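Phosphoenolpyruvate--protein phosphotransferase (Escherichia coli, PDB 5T12) probably transfers the phosphoryl group of phosphoenolpyruvate to the carrier protein NPr in the nitrogen-metabolic phosphotransferase system, and is represented here by its N-terminal EIN domain. Local coordinates at residues 59-64 with 71-76; 90-95 with 103-108; 214-219 with 223-228. The protein carries 1 engineered substitution. All blocks are in the same frame, centred on the assembly; numbering follows the deposited sequence.

Interaction 1 of 3, residues 59-64 with 71-76; sequences KRFAAG and AIFDLY
F61 presents one ring corner, CE2, to the face of F73, and these two side chains carry the whole contact between 59-64 and 71-76. The geometry defines a T-shaped pair: the ring centroids of F61 and F73 are 5.3 Å apart and the planes stand at 81°. F61 CE2 lies over the centre of the F73 ring rather than over one bond. Its separations from opposite corners of that ring are nearly equal, 4.1 Å to F73 CG and 4.2 Å to F73 CZ, so the edge C-H of F61 is directed into the pi cloud. Each side chain reaches its place by a particular rotation. In F61, CG sits beside the backbone N and a small chi2 of -21° keeps CA close to the ring plane, which sends the CE2 edge toward the second helix. F73 departs from the staggered position, with chi1 at -96°, and turns its ring broadside to that edge. No hydrogen bond spans the two segments. Further aromatics extend the cluster, as F54 stacks with F73 while Y57 meets F61 with its ring almost parallel. The pair lies where helices 36-61 and 68-80 of the helical subdomain come together, and helix 187-195 packs against both rings, with A194 and L195 touching F61 and M191 touching F73.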
loop_
_atom_site.group_PDB
_atom_site.type_symbol
_atom_site.label_atom_id
_atom_site.label_comp_id
_atom_site.label_asym_id
_atom_site.label_seq_id
_atom_site.Cartn_x
_atom_site.Cartn_y
_atom_site.Cartn_z
ATOM N N LYS A 59 1.712 6.988 15.953
ATOM C CA LYS A 59 1.074 6.973 17.265
ATOM C C LYS A 59 0.556 5.586 17.614
ATOM O O LYS A 59 0.596 5.181 18.782
ATOM C CB LYS A 59 -0.063 7.994 17.298
ATOM C CG LYS A 59 -0.911 7.963 18.556
ATOM C CD LYS A 59 -2.233 8.669 18.318
ATOM C CE LYS A 59 -2.984 8.024 17.165
ATOM N NZ LYS A 59 -4.180 8.811 16.766
ATOM N N ARG A 60 0.072 4.842 16.618
ATOM C CA ARG A 60 -0.421 3.490 16.856
ATOM C C ARG A 60 0.715 2.477 16.912
ATOM O O ARG A 60 0.698 1.569 17.752
ATOM C CB ARG A 60 -1.417 3.097 15.768
ATOM C CG ARG A 60 -2.784 3.739 15.891
ATOM C CD ARG A 60 -3.604 3.445 14.650
ATOM N NE ARG A 60 -3.345 2.096 14.155
ATOM C CZ ARG A 60 -3.764 1.637 12.981
ATOM N NH1 ARG A 60 -3.478 0.395 12.613
ATOM N NH2 ARG A 60 -4.466 2.418 12.174
ATOM N N PHE A 61 1.704 2.609 16.022
ATOM C CA PHE A 61 2.788 1.636 15.955
ATOM C C PHE A 61 3.634 1.621 17.221
ATOM O O PHE A 61 4.244 0.592 17.528
ATOM C CB PHE A 61 3.682 1.917 14.745
ATOM C CG PHE A 61 2.993 1.738 13.423
ATOM C CD1 PHE A 61 1.847 0.967 13.320
ATOM C CD2 PHE A 61 3.494 2.343 12.282
ATOM C CE1 PHE A 61 1.214 0.804 12.103
ATOM C CE2 PHE A 61 2.865 2.182 11.063
ATOM C CZ PHE A 61 1.724 1.412 10.974
ATOM N N ALA A 62 3.675 2.734 17.960
ATOM C CA ALA A 62 4.457 2.793 19.192
ATOM C C ALA A 62 4.078 1.675 20.157
ATOM O O ALA A 62 4.909 1.245 20.965
ATOM C CB ALA A 62 4.277 4.156 19.861
ATOM N N ALA A 63 2.844 1.185 20.079
ATOM C CA ALA A 63 2.388 0.083 20.922
ATOM C C ALA A 63 2.530 -1.228 20.149
ATOM O O ALA A 63 1.741 -1.520 19.248
ATOM C CB ALA A 63 0.951 0.318 21.379
ATOM N N GLY A 64 3.566 -1.996 20.477
ATOM C CA GLY A 64 3.689 -3.424 20.169
ATOM C C GLY A 64 4.203 -3.941 18.827
ATOM O O GLY A 64 4.887 -4.966 18.783
ATOM N N ALA A 71 9.122 5.168 14.433
ATOM C CA ALA A 71 10.090 6.244 14.255
ATOM C C ALA A 71 10.199 6.665 12.794
ATOM O O ALA A 71 10.251 7.864 12.496
ATOM C CB ALA A 71 11.457 5.815 14.787
ATOM N N ILE A 72 10.239 5.698 11.876
ATOM C CA ILE A 72 10.342 6.024 10.456
ATOM C C ILE A 72 9.097 6.765 9.987
ATOM O O ILE A 72 9.182 7.742 9.233
ATOM C CB ILE A 72 10.589 4.747 9.629
ATOM C CG1 ILE A 72 11.888 4.068 10.067
ATOM C CG2 ILE A 72 10.645 5.073 8.146
ATOM C CD1 ILE A 72 12.261 2.863 9.229
ATOM N N PHE A 73 7.919 6.316 10.428
ATOM C CA PHE A 73 6.686 7.015 10.083
ATOM C C PHE A 73 6.619 8.391 10.733
ATOM O O PHE A 73 5.946 9.287 10.213
ATOM C CB PHE A 73 5.474 6.173 10.483
ATOM C CG PHE A 73 4.919 5.340 9.362
ATOM C CD1 PHE A 73 5.649 4.289 8.831
ATOM C CD2 PHE A 73 3.663 5.606 8.843
ATOM C CE1 PHE A 73 5.137 3.524 7.798
ATOM C CE2 PHE A 73 3.146 4.846 7.812
ATOM C CZ PHE A 73 3.884 3.802 7.288
ATOM N N ASP A 74 7.306 8.578 11.862
ATOM C CA ASP A 74 7.332 9.893 12.494
ATOM C C ASP A 74 8.153 10.881 11.676
ATOM O O ASP A 74 7.741 12.031 11.483
ATOM C CB ASP A 74 7.889 9.784 13.914
ATOM C CG ASP A 74 7.803 11.092 14.674
ATOM O OD1 ASP A 74 6.773 11.786 14.546
ATOM O OD2 ASP A 74 8.765 11.429 15.394
ATOM N N LEU A 75 9.318 10.448 11.184
ATOM C CA LEU A 75 10.151 11.320 10.362
ATOM C C LEU A 75 9.453 11.688 9.059
ATOM O O LEU A 75 9.540 12.833 8.601
ATOM C CB LEU A 75 11.493 10.646 10.074
ATOM C CG LEU A 75 12.428 10.425 11.263
ATOM C CD1 LEU A 75 13.699 9.720 10.820
ATOM C CD2 LEU A 75 12.754 11.751 11.931
ATOM N N TYR A 76 8.755 10.729 8.446
ATOM C CA TYR A 76 8.099 11.001 7.172
ATOM C C TYR A 76 6.909 11.937 7.334
ATOM O O TYR A 76 6.566 12.667 6.397
ATOM C CB TYR A 76 7.669 9.692 6.511
ATOM C CG TYR A 76 8.828 8.908 5.942
ATOM C CD1 TYR A 76 10.005 9.548 5.579
ATOM C CD2 TYR A 76 8.749 7.533 5.769
ATOM C CE1 TYR A 76 11.071 8.845 5.060
ATOM C CE2 TYR A 76 9.812 6.819 5.248
ATOM C CZ TYR A 76 10.970 7.481 4.896
ATOM O OH TYR A 76 12.036 6.782 4.378
#

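Interaction 2 of 3, residues 90-95 with 103-108; sequences FAEVDK and VKTVIE
E92 and T105 meet through two rotations. In E92, CG lies beside the backbone N and the chain bends at chi2 (-65°), curling the carboxylate round to the neighbouring helix. In T105 the methyl CG2 takes the place opposite the backbone N, and OG1 is left beside that N, within reach of W101 O, to which it hydrogen-bonds one turn earlier. The hydroxyl is thus spent on its own helix while the methyl faces E92. T105 CG2 stands over one face of the carboxylate, 3.7 Å from E92 CD and 3.9 Å from E92 OE1, a van der Waals contact with no hydrogen bond across. The two helices concerned, 83-94 and 99-115, are consecutive and form a helical hairpin in the helical subdomain of EIN; E92 CA and T105 CA are 7.9 Å apart. Closer to the hairpin core, E92 CG grazes V106 CG2 at 4.4 Å, and V106 continues onto L85 and L89 of helix 83-94. On its other flank the E92 carboxylate receives the extended K95 chain, whose NZ forms a salt bridge with E92 OE2 at 3.4 Å, the hydrogen bond in it being weak.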
loop_
_atom_site.group_PDB
_atom_site.type_symbol
_atom_site.label_atom_id
_atom_site.label_comp_id
_atom_site.label_asym_id
_atom_site.label_seq_id
_atom_site.Cartn_x
_atom_site.Cartn_y
_atom_site.Cartn_z
ATOM N N PHE A 90 4.889 23.687 -5.403
ATOM C CA PHE A 90 4.288 24.896 -5.958
ATOM C C PHE A 90 5.093 25.436 -7.131
ATOM O O PHE A 90 4.529 26.084 -8.020
ATOM C CB PHE A 90 4.150 25.968 -4.876
ATOM C CG PHE A 90 2.948 25.792 -3.992
ATOM C CD1 PHE A 90 2.206 24.622 -4.027
ATOM C CD2 PHE A 90 2.550 26.806 -3.136
ATOM C CE1 PHE A 90 1.098 24.460 -3.216
ATOM C CE2 PHE A 90 1.440 26.652 -2.325
ATOM C CZ PHE A 90 0.714 25.477 -2.365
ATOM N N ALA A 91 6.405 25.185 -7.149
ATOM C CA ALA A 91 7.231 25.625 -8.268
ATOM C C ALA A 91 6.832 24.934 -9.563
ATOM O O ALA A 91 6.947 25.525 -10.643
ATOM C CB ALA A 91 8.706 25.371 -7.961
ATOM N N GLU A 92 6.363 23.688 -9.480
ATOM C CA GLU A 92 5.881 22.996 -10.670
ATOM C C GLU A 92 4.487 23.461 -11.072
ATOM O O GLU A 92 4.148 23.423 -12.259
ATOM C CB GLU A 92 5.893 21.483 -10.442
ATOM C CG GLU A 92 7.290 20.885 -10.358
ATOM C CD GLU A 92 8.053 20.999 -11.665
ATOM O OE1 GLU A 92 7.413 20.933 -12.735
ATOM O OE2 GLU A 92 9.291 21.160 -11.622
ATOM N N VAL A 93 3.675 23.902 -10.109
ATOM C CA VAL A 93 2.348 24.416 -10.437
ATOM C C VAL A 93 2.457 25.736 -11.188
ATOM O O VAL A 93 1.700 25.993 -12.132
ATOM C CB VAL A 93 1.499 24.561 -9.160
ATOM C CG1 VAL A 93 0.116 25.102 -9.497
ATOM C CG2 VAL A 93 1.389 23.228 -8.448
ATOM N N ASP A 94 3.401 26.593 -10.787
ATOM C CA ASP A 94 3.598 27.862 -11.479
ATOM C C ASP A 94 4.066 27.665 -12.914
ATOM O O ASP A 94 3.887 28.565 -13.742
ATOM C CB ASP A 94 4.596 28.731 -10.711
ATOM C CG ASP A 94 4.101 29.101 -9.324
ATOM O OD1 ASP A 94 2.879 29.004 -9.080
ATOM O OD2 ASP A 94 4.932 29.494 -8.479
ATOM N N LYS A 95 4.657 26.513 -13.228
ATOM C CA LYS A 95 4.988 26.166 -14.604
ATOM C C LYS A 95 3.776 25.704 -15.402
ATOM O O LYS A 95 3.919 25.381 -16.586
ATOM C CB LYS A 95 6.066 25.079 -14.632
ATOM C CG LYS A 95 7.394 25.501 -14.022
ATOM C CD LYS A 95 8.393 24.354 -14.033
ATOM C CE LYS A 95 9.729 24.774 -13.444
ATOM N NZ LYS A 95 10.698 23.644 -13.424
ATOM N N VAL A 103 3.478 16.217 -8.249
ATOM C CA VAL A 103 3.916 15.188 -7.312
ATOM C C VAL A 103 4.851 14.204 -8.003
ATOM O O VAL A 103 5.886 13.817 -7.448
ATOM C CB VAL A 103 2.698 14.479 -6.692
ATOM C CG1 VAL A 103 3.135 13.256 -5.901
ATOM C CG2 VAL A 103 1.926 15.437 -5.801
ATOM N N LYS A 104 4.511 13.791 -9.227
ATOM C CA LYS A 104 5.365 12.858 -9.955
ATOM C C LYS A 104 6.728 13.471 -10.247
ATOM O O LYS A 104 7.755 12.789 -10.157
ATOM C CB LYS A 104 4.683 12.424 -11.254
ATOM C CG LYS A 104 5.510 11.464 -12.096
ATOM C CD LYS A 104 4.744 10.993 -13.320
ATOM C CE LYS A 104 5.542 9.967 -14.109
ATOM N NZ LYS A 104 4.747 9.376 -15.220
ATOM N N THR A 105 6.759 14.761 -10.587
ATOM C CA THR A 105 8.022 15.414 -10.916
ATOM C C THR A 105 8.932 15.505 -9.696
ATOM O O THR A 105 10.113 15.149 -9.763
ATOM C CB THR A 105 7.757 16.806 -11.491
ATOM O OG1 THR A 105 6.937 16.694 -12.662
ATOM C CG2 THR A 105 9.066 17.488 -11.858
ATOM N N VAL A 106 8.395 15.973 -8.568
ATOM C CA VAL A 106 9.221 16.191 -7.384
ATOM C C VAL A 106 9.708 14.863 -6.813
ATOM O O VAL A 106 10.891 14.705 -6.495
ATOM C CB VAL A 106 8.448 17.008 -6.334
ATOM C CG1 VAL A 106 9.197 17.018 -5.011
ATOM C CG2 VAL A 106 8.225 18.427 -6.832
ATOM N N ILE A 107 8.805 13.889 -6.680
ATOM C CA ILE A 107 9.157 12.630 -6.023
ATOM C C ILE A 107 10.215 11.884 -6.829
ATOM O O ILE A 107 11.209 11.397 -6.277
ATOM C CB ILE A 107 7.900 11.769 -5.794
ATOM C CG1 ILE A 107 7.274 12.079 -4.429
ATOM C CG2 ILE A 107 8.231 10.286 -5.884
ATOM C CD1 ILE A 107 6.625 13.443 -4.328
ATOM N N GLU A 108 10.026 11.795 -8.147
ATOM C CA GLU A 108 10.984 11.068 -8.977
ATOM C C GLU A 108 12.328 11.784 -9.029
ATOM O O GLU A 108 13.380 11.134 -9.076
ATOM C CB GLU A 108 10.424 10.871 -10.385
ATOM C CG GLU A 108 9.203 9.966 -10.436
ATOM C CD GLU A 108 8.854 9.523 -11.844
ATOM O OE1 GLU A 108 7.915 8.712 -11.993
ATOM O OE2 GLU A 108 9.516 9.978 -12.798
#

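Interaction 3 of 3, residues 214-219 with 223-228; sequences TLIVDG and ELLVDP
D218 and E223 exchange the backbone bonds nearest the turn, D218 N to E223 O at 2.8 Å and E223 N to D218 O at 3.0 Å. I216 and L225 form the next hydrogen-bonded pair, with L225 N to I216 O at 2.9 Å, and D227 N closes the ladder on T214 O. The strand directions differ by 167°, as in an antiparallel hairpin. Beside the first pair two acidic chains run together, with D218 OD2 only 3.1 Å from E223 OE1 and the carboxylate planes 82° apart, which may raise their proton affinity. Replacing E223 by alanine removes the carboxylate beside D218 OD2 and is likely to leave a gap alongside D218, though Y220 N still holds OD1. Farther along this face I216 CD1 packs on P228 CB at 3.6 Å, and T214 CG2 lies 3.7 Å from P228 CD. The other face carries L215, V217, L224 and V226; L224 CD1 comes within 3.2 Å of I216 O. In the mixed sheet of EIN's α/β phosphohistidine domain, strand 11-18 flanks 214-218, L224 makes a backbone hydrogen bond with I2 of strand 2-3 beyond 223-226, and L210 of helix 207-210 covers L215, L224 and V226.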
loop_
_atom_site.group_PDB
_atom_site.type_symbol
_atom_site.label_atom_id
_atom_site.label_comp_id
_atom_site.label_asym_id
_atom_site.label_seq_id
_atom_site.Cartn_x
_atom_site.Cartn_y
_atom_site.Cartn_z
ATOM N N THR A 214 -13.714 -15.956 -3.587
ATOM C CA THR A 214 -13.677 -15.872 -2.134
ATOM C C THR A 214 -12.477 -16.642 -1.596
ATOM O O THR A 214 -12.220 -17.779 -2.003
ATOM C CB THR A 214 -14.969 -16.424 -1.532
ATOM O OG1 THR A 214 -16.082 -15.643 -1.985
ATOM C CG2 THR A 214 -14.913 -16.379 -0.010
ATOM N N LEU A 215 -11.743 -16.021 -0.678
ATOM C CA LEU A 215 -10.549 -16.616 -0.100
ATOM C C LEU A 215 -10.575 -16.467 1.413
ATOM O O LEU A 215 -11.134 -15.506 1.949
ATOM C CB LEU A 215 -9.272 -15.965 -0.651
ATOM C CG LEU A 215 -9.126 -15.801 -2.164
ATOM C CD1 LEU A 215 -7.911 -14.943 -2.478
ATOM C CD2 LEU A 215 -9.018 -17.150 -2.852
ATOM N N ILE A 216 -9.964 -17.430 2.097
ATOM C CA ILE A 216 -9.677 -17.337 3.524
ATOM C C ILE A 216 -8.166 -17.387 3.689
ATOM O O ILE A 216 -7.533 -18.393 3.346
ATOM C CB ILE A 216 -10.345 -18.462 4.332
ATOM C CG1 ILE A 216 -11.865 -18.425 4.171
ATOM C CG2 ILE A 216 -9.966 -18.349 5.804
ATOM C CD1 ILE A 216 -12.585 -19.445 5.030
ATOM N N VAL A 217 -7.588 -16.307 4.204
ATOM C CA VAL A 217 -6.160 -16.243 4.486
ATOM C C VAL A 217 -5.955 -16.476 5.976
ATOM O O VAL A 217 -6.583 -15.814 6.812
ATOM C CB VAL A 217 -5.556 -14.900 4.034
ATOM C CG1 VAL A 217 -6.390 -13.729 4.533
ATOM C CG2 VAL A 217 -4.114 -14.778 4.508
ATOM N N ASP A 218 -5.097 -17.437 6.308
ATOM C CA ASP A 218 -4.795 -17.802 7.691
ATOM C C ASP A 218 -3.317 -17.512 7.929
ATOM O O ASP A 218 -2.448 -18.284 7.512
ATOM C CB ASP A 218 -5.138 -19.268 7.955
ATOM C CG ASP A 218 -4.732 -19.728 9.344
ATOM O OD1 ASP A 218 -4.564 -18.872 10.240
ATOM O OD2 ASP A 218 -4.588 -20.952 9.541
ATOM N N GLY A 219 -3.038 -16.392 8.599
ATOM C CA GLY A 219 -1.678 -15.985 8.890
ATOM C C GLY A 219 -1.060 -16.601 10.122
ATOM O O GLY A 219 0.141 -16.432 10.350
ATOM N N GLU A 223 -1.954 -20.853 5.947
ATOM C CA GLU A 223 -2.915 -21.573 5.129
ATOM C C GLU A 223 -3.734 -20.591 4.303
ATOM O O GLU A 223 -4.040 -19.482 4.750
ATOM C CB GLU A 223 -3.858 -22.418 5.995
ATOM C CG GLU A 223 -3.155 -23.366 6.946
ATOM C CD GLU A 223 -4.105 -23.968 7.961
ATOM O OE1 GLU A 223 -5.286 -23.562 7.982
ATOM O OE2 GLU A 223 -3.673 -24.845 8.739
ATOM N N LEU A 224 -4.084 -21.009 3.088
ATOM C CA LEU A 224 -5.012 -20.272 2.239
ATOM C C LEU A 224 -6.079 -21.230 1.738
ATOM O O LEU A 224 -5.759 -22.312 1.236
ATOM C CB LEU A 224 -4.308 -19.611 1.050
ATOM C CG LEU A 224 -5.277 -18.874 0.117
ATOM C CD1 LEU A 224 -5.785 -17.590 0.754
ATOM C CD2 LEU A 224 -4.653 -18.581 -1.226
ATOM N N LEU A 225 -7.340 -20.832 1.868
ATOM C CA LEU A 225 -8.475 -21.651 1.462
ATOM C C LEU A 225 -9.176 -20.983 0.289
ATOM O O LEU A 225 -9.634 -19.842 0.404
ATOM C CB LEU A 225 -9.444 -21.853 2.626
ATOM C CG LEU A 225 -8.866 -22.578 3.842
ATOM C CD1 LEU A 225 -9.918 -22.737 4.923
ATOM C CD2 LEU A 225 -8.305 -23.927 3.435
ATOM N N VAL A 226 -9.266 -21.692 -0.831
ATOM C CA VAL A 226 -9.925 -21.186 -2.029
ATOM C C VAL A 226 -11.323 -21.787 -2.100
ATOM O O VAL A 226 -11.473 -23.015 -2.106
ATOM C CB VAL A 226 -9.118 -21.515 -3.295
ATOM C CG1 VAL A 226 -9.700 -20.796 -4.496
ATOM C CG2 VAL A 226 -7.652 -21.149 -3.101
ATOM N N ASP A 227 -12.342 -20.918 -2.153
ATOM C CA ASP A 227 -13.748 -21.263 -2.352
ATOM C C ASP A 227 -14.336 -21.964 -1.133
ATOM O O ASP A 227 -14.767 -23.120 -1.243
ATOM C CB ASP A 227 -13.922 -22.167 -3.573
ATOM C CG ASP A 227 -13.422 -21.533 -4.851
ATOM O OD1 ASP A 227 -13.716 -20.338 -5.085
ATOM O OD2 ASP A 227 -12.734 -22.233 -5.625
ATOM N N PRO A 228 -14.379 -21.314 0.054
ATOM C CA PRO A 228 -14.720 -22.066 1.272
ATOM C C PRO A 228 -16.159 -22.554 1.324
ATOM O O PRO A 228 -16.452 -23.496 2.068
ATOM C CB PRO A 228 -14.438 -21.062 2.400
ATOM C CG PRO A 228 -14.523 -19.725 1.751
ATOM C CD PRO A 228 -13.961 -19.936 0.373
#

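From the N terminus, the three contacts follow one another in series, without nesting or crossing, each closing a short loop. Interaction 1 closes the connection between helices 36-61 and 68-80, and interaction 2 the one between helices 83-94 and 99-115; helices 68-80 and 83-94 are consecutive, yet the two centres lie 28 Å apart. Both belong to the helical subdomain. Interaction 3 comes much later, closes the hairpin of 214-218 and 223-226 in the mixed sheet, and runs straight into helix 228-241. Its centre is 43 Å from that of interaction 2, on the opposite side of the chain's centre. Interaction 1 lies closest to that centre, and there the helical and α/β parts meet.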